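Retinol dehydratase (Spodoptera frugiperda, PDB 1FMJ) binds retinol and adenosine 3',5'-diphosphate and, though built on a sulfotransferase fold, acts as a dehydratase on retinol. Local coordinates at residues Pro60-Thr64 and Asp176-Met180. Sequence-based numbering, arbitrary orientation.
Sequences PLRPT and DTVKM
Leu61 and Val178 make the apolar part of this contact: CB of Leu61 lies 3.9 Å from CG1 of Val178, and CD1 of Leu61 lies 4.1 Å from the same methyl. The two side chains cross at about a right angle. With CG1 anti to its carbonyl carbon (chi1 -47°), this methyl of Val178 is the one turned to Leu61, and it also sits 3.3 Å from the carbonyl O of Arg62. CG1 alone thus touches both side chain and backbone, CG2 being the other branch.

Thr177 meets the Arg62-Pro63 peptide with its methyl. CG2, anti to the backbone N, rests against the peptide bond, 3.4 Å from both Arg62 C and Pro63 N, with ring carbon CD of Pro63 further off at 4.1 Å.

No conventional hydrogen bond joins the segments. The polar element is a CA-H...O contact from Pro63 CA to Thr177 O, 3.4 Å long and nearly straight (168° at the hydrogen). The proline N carries CD where a hydrogen would be; the CA-H points at the oxygen. The guanidinium of Arg62 turns to other partners, with NH2 bonded to Val153 O.

The contact lies at the surface, away from the retinol and adenosine 3',5'-diphosphate sites, where the loop from helix 53-57 into strand 66-70 passes the start of strand 179-184. These strands are neighbours in the five-stranded parallel sheet of the sulfotransferase domain, of the P-loop NTPase clan. Phe67 touches both Leu61 and Val178, while Lys179 is hydrogen-bonded through its backbone to Phe67.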
loop_
_atom_site.group_PDB
_atom_site.type_symbol
_atom_site.label_atom_id
_atom_site.label_comp_id
_atom_site.label_asym_id
_atom_site.label_seq_id
_atom_site.Cartn_x
_atom_site.Cartn_y
_atom_site.Cartn_z
ATOM N N PRO A 60 -14.355 -8.230 -12.996
ATOM C CA PRO A 60 -14.017 -9.409 -13.793
ATOM C C PRO A 60 -12.508 -9.624 -13.746
ATOM O O PRO A 60 -11.734 -8.670 -13.898
ATOM C CB PRO A 60 -14.506 -9.034 -15.188
ATOM C CG PRO A 60 -15.673 -8.148 -14.891
ATOM C CD PRO A 60 -15.137 -7.269 -13.786
ATOM N N LEU A 61 -12.095 -10.865 -13.524
ATOM C CA LEU A 61 -10.678 -11.186 -13.451
ATOM C C LEU A 61 -10.224 -12.090 -14.592
ATOM O O LEU A 61 -11.026 -12.816 -15.185
ATOM C CB LEU A 61 -10.359 -11.831 -12.100
ATOM C CG LEU A 61 -10.676 -10.921 -10.901
ATOM C CD1 LEU A 61 -10.338 -11.644 -9.617
ATOM C CD2 LEU A 61 -9.877 -9.620 -10.998
ATOM N N ARG A 62 -8.926 -12.035 -14.878
ATOM C CA ARG A 62 -8.317 -12.799 -15.954
ATOM C C ARG A 62 -7.178 -13.665 -15.432
ATOM O O ARG A 62 -6.474 -13.274 -14.503
ATOM C CB ARG A 62 -7.788 -11.832 -17.006
ATOM C CG ARG A 62 -8.802 -10.755 -17.371
ATOM C CD ARG A 62 -8.216 -9.732 -18.330
ATOM N NE ARG A 62 -9.196 -8.719 -18.707
ATOM C CZ ARG A 62 -8.900 -7.594 -19.349
ATOM N NH1 ARG A 62 -7.650 -7.331 -19.692
ATOM N NH2 ARG A 62 -9.855 -6.723 -19.640
ATOM N N PRO A 63 -6.978 -14.853 -16.035
ATOM C CA PRO A 63 -5.921 -15.787 -15.634
ATOM C C PRO A 63 -4.502 -15.233 -15.708
ATOM O O PRO A 63 -3.613 -15.748 -15.039
ATOM C CB PRO A 63 -6.135 -16.980 -16.566
ATOM C CG PRO A 63 -6.741 -16.356 -17.789
ATOM C CD PRO A 63 -7.728 -15.380 -17.191
ATOM N N THR A 64 -4.282 -14.188 -16.508
ATOM C CA THR A 64 -2.939 -13.610 -16.611
ATOM C C THR A 64 -2.744 -12.426 -15.670
ATOM O O THR A 64 -1.680 -11.816 -15.655
ATOM C CB THR A 64 -2.601 -13.141 -18.047
ATOM O OG1 THR A 64 -3.585 -12.196 -18.484
ATOM C CG2 THR A 64 -2.553 -14.316 -19.003
ATOM N N ASP A 176 -8.754 -18.102 -7.535
ATOM C CA ASP A 176 -8.962 -19.243 -8.421
ATOM C C ASP A 176 -8.523 -18.812 -9.806
ATOM O O ASP A 176 -8.214 -19.638 -10.660
ATOM C CB ASP A 176 -10.438 -19.655 -8.507
ATOM C CG ASP A 176 -10.958 -20.271 -7.224
ATOM O OD1 ASP A 176 -10.201 -20.998 -6.553
ATOM O OD2 ASP A 176 -12.141 -20.040 -6.898
ATOM N N THR A 177 -8.492 -17.504 -10.030
ATOM C CA THR A 177 -8.123 -16.990 -11.341
ATOM C C THR A 177 -6.775 -16.283 -11.428
ATOM O O THR A 177 -6.002 -16.512 -12.361
ATOM C CB THR A 177 -9.193 -16.008 -11.847
ATOM O OG1 THR A 177 -10.483 -16.623 -11.749
ATOM C CG2 THR A 177 -8.919 -15.621 -13.298
ATOM N N VAL A 178 -6.493 -15.427 -10.457
ATOM C CA VAL A 178 -5.261 -14.651 -10.486
ATOM C C VAL A 178 -4.210 -15.029 -9.461
ATOM O O VAL A 178 -4.499 -15.692 -8.463
ATOM C CB VAL A 178 -5.583 -13.139 -10.327
ATOM C CG1 VAL A 178 -6.720 -12.768 -11.254
ATOM C CG2 VAL A 178 -5.964 -12.813 -8.879
ATOM N N LYS A 179 -2.979 -14.610 -9.727
ATOM C CA LYS A 179 -1.885 -14.857 -8.810
ATOM C C LYS A 179 -1.697 -13.581 -7.996
ATOM O O LYS A 179 -1.917 -12.472 -8.494
ATOM C CB LYS A 179 -0.609 -15.211 -9.576
ATOM C CG LYS A 179 -0.707 -16.558 -10.272
ATOM C CD LYS A 179 0.577 -16.946 -10.969
ATOM C CE LYS A 179 0.388 -18.249 -11.723
ATOM N NZ LYS A 179 -0.105 -19.336 -10.821
ATOM N N MET A 180 -1.305 -13.739 -6.740
ATOM C CA MET A 180 -1.110 -12.602 -5.852
ATOM C C MET A 180 0.084 -12.790 -4.936
ATOM O O MET A 180 0.325 -13.890 -4.433
ATOM C CB MET A 180 -2.369 -12.381 -4.997
ATOM C CG MET A 180 -2.194 -11.380 -3.834
ATOM S SD MET A 180 -3.735 -11.065 -2.892
ATOM C CE MET A 180 -4.660 -10.139 -4.114
#